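Local coordinates for aldo-keto reductase 2E (Bombyx mori, PDB 3WCZ), which reduces 3-dehydroecdysone and, less actively, phenylglyoxal and isatin, using NADPH but not NADH, and may help to regulate moulting in the silkworm, at residues 5-10 against 15-20; 144-147 against 151-154; 167-170 against 174-177; 186-191 against 250-255; 241-246 against 266-271. All blocks are in the same frame, centred on the assembly; numbering follows the deposited sequence.

Interaction 1. Residues 5-10 against 15-20; sequences APCIQL and TIPIVA
Pro6 O takes the amide of Ile18, Ile18 N donating to Pro6 O at 2.9 Å. The same oxygen has CA of Pro17 close by, in a longer CA-H...O contact. Next along the ladder Ile8 and Ile16 form an antiparallel hydrogen-bonded pair: Ile8 N gives to Ile16 O and Ile16 N returns to Ile8 O at 3.0 Å. Cys7 with Pro17 and Gln9 with Thr15 are the non-hydrogen-bonded pairs beside it. Strands 7-9 and 15-17 thus make the short N-terminal beta hairpin that, in aldo-keto reductases, closes the bottom of the TIM barrel, and Ile16 and Leu10 both turn onto Ile178 of barrel strand 178-182. CD2 of Leu10 meets CG2 of Ile16 at 3.9 Å. Ile18 is the busiest side chain. With its CG1 held between the backbone N and the carbonyl carbon (chi1 69°), it sends CD1 against the ring of Pro6, 3.7 Å from Pro6 CG, while the other branch, CG2, meets Ile8 CG1 at 3.4 Å, tighter than usual for two carbons. The Ile8 and Ile18 side chains cross there at about a right angle. At the far end CB of Ala5 rests 4.2 Å from CG2 of Val19, and Phe273 packs on Pro6, Ile18 and Val19.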
# COMPACT_ATOMS: atom_id res chain seq x y z
N ALA A 5 5.08 -15.10 -0.83
CA ALA A 5 4.48 -14.66 0.40
C ALA A 5 3.19 -15.43 0.61
O ALA A 5 2.47 -15.74 -0.35
CB ALA A 5 4.19 -13.20 0.36
N PRO A 6 2.86 -15.72 1.87
CA PRO A 6 1.54 -16.25 2.19
C PRO A 6 0.47 -15.21 1.96
O PRO A 6 0.78 -14.03 1.73
CB PRO A 6 1.62 -16.54 3.69
CG PRO A 6 2.92 -16.14 4.14
CD PRO A 6 3.68 -15.48 3.08
N CYS A 7 -0.79 -15.61 2.10
CA CYS A 7 -1.89 -14.66 1.99
C CYS A 7 -2.70 -14.36 3.28
O CYS A 7 -2.70 -15.14 4.24
CB CYS A 7 -2.83 -15.17 0.93
SG CYS A 7 -2.12 -15.19 -0.70
N ILE A 8 -3.37 -13.21 3.31
CA ILE A 8 -4.48 -12.97 4.23
C ILE A 8 -5.80 -13.24 3.43
O ILE A 8 -5.92 -12.88 2.25
CB ILE A 8 -4.45 -11.52 4.79
CG1 ILE A 8 -3.25 -11.32 5.74
CG2 ILE A 8 -5.73 -11.20 5.53
CD1 ILE A 8 -3.12 -9.91 6.38
N GLN A 9 -6.75 -13.94 4.03
CA GLN A 9 -8.06 -14.09 3.40
C GLN A 9 -8.89 -12.87 3.77
O GLN A 9 -9.04 -12.59 4.94
CB GLN A 9 -8.77 -15.37 3.84
CG GLN A 9 -10.06 -15.45 3.13
CD GLN A 9 -10.85 -16.74 3.34
OE1 GLN A 9 -12.00 -16.84 2.90
NE2 GLN A 9 -10.24 -17.73 3.99
N LEU A 10 -9.38 -12.13 2.77
CA LEU A 10 -10.17 -10.90 3.04
C LEU A 10 -11.62 -11.20 3.43
O LEU A 10 -12.10 -12.32 3.24
CB LEU A 10 -10.14 -9.98 1.83
CG LEU A 10 -8.73 -9.54 1.45
CD1 LEU A 10 -8.68 -8.87 0.08
CD2 LEU A 10 -8.08 -8.68 2.58
N THR A 15 -8.19 -13.85 -1.57
CA THR A 15 -6.93 -13.95 -0.88
C THR A 15 -5.94 -12.96 -1.47
O THR A 15 -5.94 -12.72 -2.68
CB THR A 15 -6.34 -15.35 -0.94
OG1 THR A 15 -6.45 -15.81 -2.27
CG2 THR A 15 -7.11 -16.29 -0.01
N ILE A 16 -5.17 -12.37 -0.59
CA ILE A 16 -4.24 -11.32 -0.98
C ILE A 16 -2.85 -11.66 -0.45
O ILE A 16 -2.68 -11.98 0.74
CB ILE A 16 -4.72 -9.99 -0.44
CG1 ILE A 16 -3.90 -8.83 -0.97
CG2 ILE A 16 -4.76 -9.98 1.08
CD1 ILE A 16 -4.54 -7.47 -0.68
N PRO A 17 -1.84 -11.61 -1.33
CA PRO A 17 -0.49 -11.86 -0.83
C PRO A 17 -0.07 -10.78 0.12
O PRO A 17 -0.34 -9.60 -0.15
CB PRO A 17 0.38 -11.83 -2.10
CG PRO A 17 -0.62 -12.05 -3.24
CD PRO A 17 -1.89 -11.42 -2.78
N ILE A 18 0.61 -11.14 1.20
CA ILE A 18 0.85 -10.21 2.29
C ILE A 18 2.11 -9.35 2.18
O ILE A 18 2.42 -8.61 3.09
CB ILE A 18 0.79 -10.93 3.66
CG1 ILE A 18 1.97 -11.86 3.82
CG2 ILE A 18 -0.56 -11.65 3.77
CD1 ILE A 18 1.83 -12.69 5.08
N VAL A 19 2.83 -9.44 1.06
CA VAL A 19 3.84 -8.44 0.70
C VAL A 19 3.48 -7.90 -0.68
O VAL A 19 3.22 -8.68 -1.57
CB VAL A 19 5.26 -9.03 0.68
CG1 VAL A 19 6.25 -7.97 0.31
CG2 VAL A 19 5.62 -9.67 2.04
N ALA A 20 3.47 -6.58 -0.83
CA ALA A 20 3.25 -5.93 -2.11
C ALA A 20 4.45 -5.11 -2.51
O ALA A 20 5.06 -4.44 -1.68
CB ALA A 20 2.02 -5.03 -2.04

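Interaction 2. Residues 144-147 against 151-154; sequences QDAR and LARS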
# COMPACT_ATOMS: atom_id res chain seq x y z
N GLN A 144 -18.70 0.26 -5.06
CA GLN A 144 -19.61 -0.89 -5.00
C GLN A 144 -20.06 -1.26 -6.40
O GLN A 144 -20.12 -2.43 -6.74
CB GLN A 144 -20.79 -0.60 -4.05
CG GLN A 144 -20.36 -0.56 -2.59
CD GLN A 144 -21.41 -0.11 -1.62
OE1 GLN A 144 -21.37 -0.52 -0.43
NE2 GLN A 144 -22.38 0.67 -2.08
N ASP A 145 -20.33 -0.26 -7.22
CA ASP A 145 -20.70 -0.50 -8.62
C ASP A 145 -19.57 -1.18 -9.41
O ASP A 145 -19.82 -2.12 -10.17
CB ASP A 145 -21.07 0.81 -9.32
CG ASP A 145 -22.33 1.48 -8.78
OD1 ASP A 145 -23.14 0.83 -8.09
OD2 ASP A 145 -22.47 2.70 -9.06
N ALA A 146 -18.34 -0.70 -9.25
CA ALA A 146 -17.21 -1.32 -9.95
C ALA A 146 -17.05 -2.78 -9.57
O ALA A 146 -16.73 -3.60 -10.43
CB ALA A 146 -15.94 -0.58 -9.66
N ARG A 147 -17.28 -3.10 -8.30
CA ARG A 147 -17.21 -4.49 -7.85
C ARG A 147 -18.35 -5.31 -8.48
O ARG A 147 -18.12 -6.42 -8.97
CB ARG A 147 -17.31 -4.53 -6.33
CG ARG A 147 -17.17 -5.91 -5.70
CD ARG A 147 -17.73 -5.79 -4.26
NE ARG A 147 -18.35 -7.00 -3.71
CZ ARG A 147 -17.63 -8.05 -3.34
NH1 ARG A 147 -16.31 -8.03 -3.52
NH2 ARG A 147 -18.21 -9.11 -2.81
N LEU A 151 -15.32 -5.39 -12.46
CA LEU A 151 -14.08 -4.71 -12.85
C LEU A 151 -13.05 -4.68 -11.72
O LEU A 151 -11.86 -4.56 -11.98
CB LEU A 151 -14.39 -3.29 -13.33
CG LEU A 151 -15.23 -3.17 -14.59
CD1 LEU A 151 -15.65 -1.73 -14.82
CD2 LEU A 151 -14.44 -3.72 -15.78
N ALA A 152 -13.54 -4.73 -10.49
CA ALA A 152 -12.72 -4.83 -9.30
C ALA A 152 -13.18 -6.04 -8.51
O ALA A 152 -14.37 -6.16 -8.19
CB ALA A 152 -12.85 -3.61 -8.46
N ARG A 153 -12.28 -6.95 -8.17
CA ARG A 153 -12.66 -8.13 -7.40
C ARG A 153 -12.97 -7.75 -5.97
O ARG A 153 -13.93 -8.26 -5.36
CB ARG A 153 -11.55 -9.17 -7.42
CG ARG A 153 -11.27 -9.75 -8.78
CD ARG A 153 -12.31 -10.75 -9.23
NE ARG A 153 -11.92 -11.40 -10.48
CZ ARG A 153 -12.38 -11.08 -11.68
NH1 ARG A 153 -13.30 -10.11 -11.85
NH2 ARG A 153 -11.94 -11.75 -12.73
N SER A 154 -12.15 -6.87 -5.41
CA SER A 154 -12.33 -6.34 -4.05
C SER A 154 -12.17 -4.83 -4.05
O SER A 154 -11.49 -4.28 -4.91
CB SER A 154 -11.27 -6.91 -3.10
OG SER A 154 -11.38 -8.32 -2.98
O HOH W 1 -16.07 -8.34 -8.54
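Arg147 lies alongside the chain of 151-154 from its CA outward. Its CA donates a CA-H...O contact to Ala152 O at 3.3 Å, and CB and CG both stay beside that same oxygen, each 3.8 Å from Ala152 O. CG, set opposite the backbone N (chi1 -176°), carries the chain toward the corner at Arg153 and Ser154. NE passes beside Ile174 CD1, and the bend at chi3 takes NH1 to within 3.0 Å of Arg153 O, obliquely and at too poor an angle for a hydrogen bond; Asp12, the hydrogen-bond partner of Ser154 OG, forms a long, weak ion pair with NH1. A methionine here would remove the positive charge, and would probably leave Asp12 without its distant counter-charge and the flank of Arg153 O less closely covered. Behind the side chain the backbone closes the turn: Leu151 N donates to Ala146 O at 3.1 Å, Ala152 N reaches it only weakly, and one water donates to both Arg147 O and Ala152 O. In this helix-to-strand connection of the TIM barrel, helix 136-148 hands over to strand 152-158, with Ala146 and Leu151 packed on Leu102 of helix 95-109 and Ala152 on Ile114 and Tyr117 of strand 114-119.

Interaction 3. Residues 167-170 against 174-177; sequences RLVS and IRPV. With EDO (1,2-ethanediol), chain C.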
# COMPACT_ATOMS: atom_id res chain seq x y z
N ARG A 167 -17.84 5.43 10.04
CA ARG A 167 -18.96 5.98 9.29
C ARG A 167 -19.17 5.20 8.02
O ARG A 167 -20.31 4.93 7.60
CB ARG A 167 -18.70 7.45 8.99
CG ARG A 167 -19.82 8.14 8.24
CD ARG A 167 -19.72 9.66 8.35
NE ARG A 167 -20.77 10.33 7.60
CZ ARG A 167 -20.71 10.60 6.30
NH1 ARG A 167 -19.65 10.29 5.57
NH2 ARG A 167 -21.74 11.20 5.70
N LEU A 168 -18.08 4.85 7.35
CA LEU A 168 -18.17 4.10 6.12
C LEU A 168 -18.80 2.74 6.38
O LEU A 168 -19.73 2.36 5.65
CB LEU A 168 -16.77 3.99 5.47
CG LEU A 168 -16.72 3.23 4.15
CD1 LEU A 168 -17.64 3.89 3.14
CD2 LEU A 168 -15.29 3.17 3.61
N VAL A 169 -18.38 2.04 7.43
CA VAL A 169 -18.93 0.74 7.79
C VAL A 169 -20.42 0.83 8.13
O VAL A 169 -21.21 -0.03 7.71
CB VAL A 169 -18.14 0.10 8.96
CG1 VAL A 169 -18.87 -1.12 9.46
CG2 VAL A 169 -16.72 -0.25 8.51
N SER A 170 -20.81 1.85 8.88
CA SER A 170 -22.20 1.98 9.30
C SER A 170 -23.15 2.39 8.18
O SER A 170 -24.37 2.21 8.33
CB SER A 170 -22.30 3.00 10.42
OG SER A 170 -21.68 2.50 11.59
N ILE A 174 -21.32 -2.96 1.87
CA ILE A 174 -20.10 -3.73 1.97
C ILE A 174 -18.96 -2.91 2.53
O ILE A 174 -18.67 -1.85 1.99
CB ILE A 174 -19.76 -4.26 0.64
CG1 ILE A 174 -18.43 -5.01 0.71
CG2 ILE A 174 -19.64 -3.21 -0.33
CD1 ILE A 174 -18.23 -5.91 -0.48
N ARG A 175 -18.31 -3.37 3.59
CA ARG A 175 -17.22 -2.61 4.16
C ARG A 175 -15.94 -2.89 3.36
O ARG A 175 -15.85 -3.86 2.59
CB ARG A 175 -17.02 -2.86 5.66
CG ARG A 175 -16.37 -4.14 5.97
CD ARG A 175 -16.43 -4.49 7.46
NE ARG A 175 -17.82 -4.57 7.93
CZ ARG A 175 -18.19 -4.75 9.19
NH1 ARG A 175 -17.30 -4.86 10.17
NH2 ARG A 175 -19.48 -4.80 9.48
N PRO A 176 -15.00 -1.97 3.45
CA PRO A 176 -13.75 -2.15 2.73
C PRO A 176 -13.05 -3.43 3.17
O PRO A 176 -13.14 -3.82 4.35
CB PRO A 176 -12.95 -0.90 3.11
CG PRO A 176 -13.61 -0.32 4.26
CD PRO A 176 -15.02 -0.72 4.22
N VAL A 177 -12.37 -4.10 2.24
CA VAL A 177 -11.52 -5.24 2.62
C VAL A 177 -10.24 -4.78 3.31
O VAL A 177 -9.70 -5.52 4.13
CB VAL A 177 -11.12 -6.12 1.42
CG1 VAL A 177 -12.32 -6.82 0.82
CG2 VAL A 177 -10.37 -5.33 0.34
C1 EDO C . -20.99 -5.10 5.88
O1 EDO C . -20.26 -4.09 6.60
C2 EDO C . -20.08 -6.29 5.58
O2 EDO C . -19.16 -5.92 4.53
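Val169 rests on the guanidinium of Arg175 where helix 162-170 of the TIM barrel gives way to the loop that enters strand 178-182. CG1 of Val169 sits over the middle of one face of the flat group, 3.6 Å above its plane, and the two side chains meet at a slant. The valine's other methyl, CG2, lies 3.9 Å from Arg175 CB, so the two methyls touch the arginine at its root and at its guanidinium. Arg175 curls to make this possible: CG occupies the position between backbone N and carbonyl carbon (chi1 76°) and the chain bends again at chi3 (59°), turning the guanidinium so that one face meets Val169. NH1 is tied to Leu199 O. Deeper in, Leu168 sends CD2 against CG and CD of Pro176, each 3.9 Å from Leu168 CD2; Phe160 and Trp140 pack on the same leucine. The fold of Arg175 also creates a clasp for a 1,2-ethanediol, probably from the crystallisation liquor. Arg175 N donates almost straight to its O2 (172°), while its O1 lies in the guanidinium plane, 2.8 Å from Arg175 NE and 3.1 Å from Arg175 NH2.

Interaction 4. Residues 186-191 against 250-255; sequences TNTQEP and IDRGLI. With EDO (1,2-ethanediol), chain F.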
# COMPACT_ATOMS: atom_id res chain seq x y z
N THR A 186 8.20 5.09 13.35
CA THR A 186 7.94 6.44 13.86
C THR A 186 6.49 6.91 13.67
O THR A 186 6.12 8.02 14.10
CB THR A 186 8.95 7.46 13.30
OG1 THR A 186 9.22 7.21 11.92
CG2 THR A 186 10.24 7.35 14.05
N ASN A 187 5.67 6.05 13.06
CA ASN A 187 4.24 6.36 12.84
C ASN A 187 3.49 5.04 12.89
O ASN A 187 3.14 4.45 11.85
CB ASN A 187 4.02 7.09 11.52
CG ASN A 187 2.63 7.71 11.40
OD1 ASN A 187 2.36 8.73 12.02
ND2 ASN A 187 1.75 7.11 10.60
N THR A 188 3.28 4.53 14.09
CA THR A 188 2.89 3.15 14.27
C THR A 188 1.37 2.90 14.17
O THR A 188 0.93 1.75 14.00
CB THR A 188 3.39 2.61 15.60
OG1 THR A 188 2.87 3.43 16.65
CG2 THR A 188 4.90 2.60 15.67
N GLN A 189 0.58 3.97 14.28
CA GLN A 189 -0.88 3.93 14.15
C GLN A 189 -1.51 2.76 14.89
O GLN A 189 -2.38 2.05 14.35
CB GLN A 189 -1.33 3.92 12.67
CG GLN A 189 -0.72 5.05 11.86
CD GLN A 189 -1.66 5.66 10.86
OE1 GLN A 189 -2.80 6.02 11.19
NE2 GLN A 189 -1.20 5.83 9.65
N GLU A 190 -1.15 2.57 16.16
CA GLU A 190 -1.64 1.41 16.87
C GLU A 190 -3.16 1.40 17.06
O GLU A 190 -3.81 0.39 16.79
CB GLU A 190 -0.85 1.20 18.17
CG GLU A 190 0.61 0.79 17.86
CD GLU A 190 1.60 1.08 18.98
OE1 GLU A 190 1.39 0.55 20.06
OE2 GLU A 190 2.59 1.85 18.81
N PRO A 191 -3.74 2.51 17.52
CA PRO A 191 -5.20 2.47 17.69
C PRO A 191 -5.95 2.29 16.37
O PRO A 191 -6.92 1.55 16.35
CB PRO A 191 -5.50 3.82 18.37
CG PRO A 191 -4.22 4.15 19.11
CD PRO A 191 -3.14 3.66 18.20
N ILE A 250 4.58 -7.39 9.43
CA ILE A 250 3.96 -8.70 9.29
C ILE A 250 3.47 -9.21 10.66
O ILE A 250 2.37 -9.77 10.78
CB ILE A 250 4.93 -9.72 8.64
CG1 ILE A 250 5.31 -9.35 7.19
CG2 ILE A 250 4.36 -11.14 8.71
CD1 ILE A 250 4.19 -9.55 6.22
N ASP A 251 4.30 -9.12 11.69
CA ASP A 251 3.92 -9.60 13.01
C ASP A 251 2.82 -8.80 13.69
O ASP A 251 2.17 -9.29 14.63
CB ASP A 251 5.16 -9.68 13.92
CG ASP A 251 5.96 -10.95 13.70
OD1 ASP A 251 5.35 -12.02 13.65
OD2 ASP A 251 7.20 -10.85 13.50
N ARG A 252 2.57 -7.60 13.18
CA ARG A 252 1.40 -6.82 13.58
C ARG A 252 0.18 -7.15 12.72
O ARG A 252 -0.86 -6.50 12.87
CB ARG A 252 1.71 -5.33 13.58
CG ARG A 252 2.62 -4.93 14.74
CD ARG A 252 2.83 -3.44 14.78
NE ARG A 252 1.56 -2.74 14.91
CZ ARG A 252 1.37 -1.48 14.59
NH1 ARG A 252 2.37 -0.75 14.16
NH2 ARG A 252 0.17 -0.95 14.67
N GLY A 253 0.29 -8.13 11.83
CA GLY A 253 -0.81 -8.58 10.98
C GLY A 253 -1.05 -7.71 9.77
O GLY A 253 -2.15 -7.73 9.22
N LEU A 254 -0.05 -6.95 9.35
CA LEU A 254 -0.17 -5.97 8.27
C LEU A 254 0.45 -6.50 6.99
O LEU A 254 1.23 -7.47 7.00
CB LEU A 254 0.54 -4.68 8.69
CG LEU A 254 0.23 -4.20 10.11
CD1 LEU A 254 1.00 -2.93 10.43
CD2 LEU A 254 -1.25 -4.00 10.31
N ILE A 255 0.08 -5.86 5.88
CA ILE A 255 0.57 -6.16 4.55
C ILE A 255 1.50 -5.02 4.15
O ILE A 255 1.04 -3.96 3.72
CB ILE A 255 -0.61 -6.26 3.56
CG1 ILE A 255 -1.54 -7.41 3.97
CG2 ILE A 255 -0.11 -6.40 2.14
CD1 ILE A 255 -2.95 -7.30 3.34
C1 EDO F . -4.94 7.56 8.97
O1 EDO F . -3.69 7.89 9.58
C2 EDO F . -5.26 8.55 7.89
O2 EDO F . -4.16 8.68 6.97
O HOH W 2 -2.27 -1.93 16.54
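The guanidinium of Arg252 meets the carbonyl of Thr188 end-on, NH1 and NH2 both donating to Thr188 O at 2.9 Å. The oxygen lies within 5° of the guanidinium plane, yet NH1 comes in the carbonyl plane on a lone pair, whereas NH2 is tilted 21° out of it. The side chains of Glu190 and Arg252 cross at about a right angle. Glu190 CG lies over one face of the guanidinium, 3.7 Å from Arg252 NH2, with the carboxylate plane turned 68° from it. That carboxylate is engaged by Thr188 instead, whose OG1 donates to Glu190 OE2 at 2.7 Å on the lone pair away from the other oxygen. A water extends the link, accepting from Arg252 NH2 and donating to Glu190 O. Gly253, at positive phi, closes helix 241-251 in a Schellman motif, and Tyr248 OH also bonds NH1. The contact joins the beta-to-alpha loop before helix 190-198 of the TIM barrel to the alpha-to-beta turn after helix 241-251. At 5.3 Å from Glu190 OE2 to Arg252 NH1 the charges probably attract each other only at a distance; the direct grip is that of a cation on a neutral peptide oxygen, which it would probably polarise.

Interaction 5. Residues 241-246 against 266-271; sequences VGQILL and IAQNID. With NAP (NADP nicotinamide-adenine-dinucleotide phosphate), chain B.
Between segments 241-246 and 266-271 the backbones come nearest at Gln243 and Asn269, CA to CA 6.1 Å. Helix 263-270 is near its end here, where Asp271 N turns back to Gln268 O. Gln243 reaches that same carbonyl: its NE2 donates to Gln268 O at 2.9 Å with a nearly straight N-H...O angle of 162°. The two donors come from opposite faces of the carbonyl plane, so the oxygen is gripped from both sides. An extended chain beyond CG carries the amide across, and its rotation is fixed at the other end by Ser240 N, which donates to OE1. A water bridges NE2 to Asp271 OD2. A leucine in its place would lack the amide, and would probably leave Gln268 O with one donor fewer and this water without its link to helix 241-251. Leu246 crosses Asn269 at a slant, CD1 lying 3.5 Å from Asn269 O and against CB. Asn269 in turn reads the adenine of NADP: its OD1 accepts from N6A at 2.8 Å and its ND2 donates to N7A at 3.0 Å. Gly242 faces the same amino group, where a CB would clash with N6A. The contact belongs to the cofactor end of the TIM barrel, with Ile266 packed on helix 35-46, Val241 and Leu245 on helix 228-237, and Leu246 on Leu272.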
# COMPACT_ATOMS: atom_id res chain seq x y z
N VAL A 241 18.39 -5.04 8.34
CA VAL A 241 17.54 -4.11 9.07
C VAL A 241 16.24 -3.90 8.29
O VAL A 241 15.17 -3.83 8.89
CB VAL A 241 18.25 -2.75 9.36
CG1 VAL A 241 17.25 -1.67 9.80
CG2 VAL A 241 19.31 -2.95 10.42
N GLY A 242 16.31 -3.84 6.97
CA GLY A 242 15.10 -3.69 6.17
C GLY A 242 14.16 -4.86 6.42
O GLY A 242 12.94 -4.69 6.52
N GLN A 243 14.69 -6.08 6.47
CA GLN A 243 13.86 -7.25 6.71
C GLN A 243 13.24 -7.23 8.10
O GLN A 243 12.11 -7.68 8.29
CB GLN A 243 14.64 -8.53 6.44
CG GLN A 243 14.99 -8.70 4.99
CD GLN A 243 16.02 -9.79 4.72
OE1 GLN A 243 17.01 -9.93 5.46
NE2 GLN A 243 15.80 -10.57 3.69
N ILE A 244 13.99 -6.73 9.10
CA ILE A 244 13.43 -6.58 10.43
C ILE A 244 12.23 -5.62 10.42
O ILE A 244 11.19 -5.91 11.01
CB ILE A 244 14.52 -6.06 11.43
CG1 ILE A 244 15.68 -7.05 11.58
CG2 ILE A 244 13.90 -5.75 12.79
CD1 ILE A 244 15.28 -8.42 12.04
N LEU A 245 12.39 -4.50 9.74
CA LEU A 245 11.31 -3.51 9.68
C LEU A 245 10.07 -4.05 9.00
O LEU A 245 8.95 -3.77 9.46
CB LEU A 245 11.80 -2.28 8.94
CG LEU A 245 12.91 -1.48 9.65
CD1 LEU A 245 13.47 -0.40 8.77
CD2 LEU A 245 12.40 -0.85 10.95
N LEU A 246 10.26 -4.82 7.94
CA LEU A 246 9.12 -5.40 7.24
C LEU A 246 8.49 -6.54 8.07
O LEU A 246 7.25 -6.66 8.13
CB LEU A 246 9.54 -5.89 5.87
CG LEU A 246 10.05 -4.80 4.94
CD1 LEU A 246 10.58 -5.39 3.66
CD2 LEU A 246 8.95 -3.78 4.61
N ILE A 266 14.76 -5.95 -3.76
CA ILE A 266 13.44 -6.51 -4.07
C ILE A 266 13.38 -7.93 -3.54
O ILE A 266 12.44 -8.33 -2.85
CB ILE A 266 13.19 -6.45 -5.60
CG1 ILE A 266 12.88 -5.01 -6.05
CG2 ILE A 266 12.08 -7.39 -6.01
CD1 ILE A 266 12.93 -4.79 -7.54
N ALA A 267 14.39 -8.74 -3.82
CA ALA A 267 14.36 -10.10 -3.37
C ALA A 267 14.42 -10.20 -1.84
O ALA A 267 13.74 -11.05 -1.22
CB ALA A 267 15.52 -10.88 -3.99
N GLN A 268 15.24 -9.36 -1.21
CA GLN A 268 15.33 -9.38 0.25
C GLN A 268 14.01 -9.04 0.92
O GLN A 268 13.66 -9.59 1.96
CB GLN A 268 16.38 -8.38 0.70
CG GLN A 268 17.78 -8.82 0.34
CD GLN A 268 18.85 -7.89 0.85
OE1 GLN A 268 18.70 -6.67 0.85
NE2 GLN A 268 19.95 -8.48 1.31
N ASN A 269 13.25 -8.15 0.29
CA ASN A 269 12.09 -7.57 0.93
C ASN A 269 10.89 -8.53 1.02
O ASN A 269 9.94 -8.25 1.75
CB ASN A 269 11.68 -6.27 0.22
CG ASN A 269 12.62 -5.12 0.49
OD1 ASN A 269 13.46 -5.19 1.39
ND2 ASN A 269 12.52 -4.09 -0.31
N ILE A 270 10.96 -9.67 0.35
CA ILE A 270 9.90 -10.69 0.49
C ILE A 270 10.39 -11.90 1.30
O ILE A 270 9.61 -12.77 1.62
CB ILE A 270 9.34 -11.08 -0.91
CG1 ILE A 270 8.02 -11.83 -0.78
CG2 ILE A 270 10.37 -11.87 -1.69
CD1 ILE A 270 7.22 -11.79 -2.07
N ASP A 271 11.68 -11.90 1.68
CA ASP A 271 12.25 -13.04 2.40
C ASP A 271 12.03 -12.88 3.92
O ASP A 271 12.98 -12.69 4.67
CB ASP A 271 13.73 -13.21 2.04
CG ASP A 271 14.33 -14.51 2.53
OD1 ASP A 271 13.58 -15.40 2.99
OD2 ASP A 271 15.57 -14.64 2.42
PA NAP B . 9.38 2.75 1.23
O1A NAP B . 9.09 1.41 0.69
O2A NAP B . 8.95 3.19 2.54
O5B NAP B . 10.88 3.16 1.07
C5B NAP B . 11.55 3.01 -0.14
C4B NAP B . 13.03 3.36 -0.08
O4B NAP B . 13.73 2.35 0.67
C3B NAP B . 13.73 3.50 -1.38
O3B NAP B . 14.64 4.56 -1.25
C2B NAP B . 14.39 2.21 -1.54
O2B NAP B . 15.52 2.24 -2.38
C1B NAP B . 14.77 1.84 -0.13
N9A NAP B . 14.85 0.43 0.17
C8A NAP B . 13.99 -0.52 -0.26
N7A NAP B . 14.25 -1.69 0.28
C5A NAP B . 15.34 -1.53 1.10
C6A NAP B . 16.07 -2.39 1.92
N6A NAP B . 15.81 -3.76 2.04
N1A NAP B . 17.10 -1.86 2.59
C2A NAP B . 17.40 -0.56 2.49
N3A NAP B . 16.71 0.30 1.73
C4A NAP B . 15.67 -0.19 1.04
O3 NAP B . 8.79 3.79 0.14
PN NAP B . 7.43 4.54 -0.21
O1N NAP B . 7.43 4.66 -1.69
O2N NAP B . 7.36 5.77 0.63
O5D NAP B . 6.25 3.60 0.27
C5D NAP B . 6.07 2.33 -0.27
C4D NAP B . 4.86 2.17 -1.20
O4D NAP B . 3.64 2.37 -0.50
C3D NAP B . 4.78 3.17 -2.32
O3D NAP B . 5.75 2.93 -3.32
C2D NAP B . 3.40 3.04 -2.73
O2D NAP B . 3.20 1.85 -3.45
C1D NAP B . 2.70 2.99 -1.39
N1N NAP B . 2.25 4.25 -0.79
C2N NAP B . 0.94 4.55 -0.75
C3N NAP B . 0.52 5.72 -0.17
C7N NAP B . -0.94 5.95 -0.12
O7N NAP B . -1.77 5.02 -0.19
N7N NAP B . -1.34 7.21 0.15
C4N NAP B . 1.44 6.67 0.32
C5N NAP B . 2.81 6.34 0.30
C6N NAP B . 3.16 5.12 -0.27
P2B NAP B . 15.68 1.27 -3.65
O1X NAP B . 17.01 1.73 -4.28
O2X NAP B . 15.80 -0.10 -3.15
O3X NAP B . 14.49 1.51 -4.54
O HOH W 3 17.38 -12.41 2.06

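Interaction 5 is the buried contact of the set and the one that touches NADP; the other four are partly buried. It shares helix 241-251 with interaction 4, one using the body of the helix through glutamine and leucine, the other its C-terminal end through an arginine. Interactions 2 and 3 are successive parts of the barrel wall and touch through Ile174 against Gln144 and Arg147, yet one relies on backbone bonds and the other on apolar and guanidinium-face packing. Interaction 1, the hairpin, is built on a backbone ladder and touches all the others, whereas interactions 2 and 5 lie on opposite sides of the chain's centre.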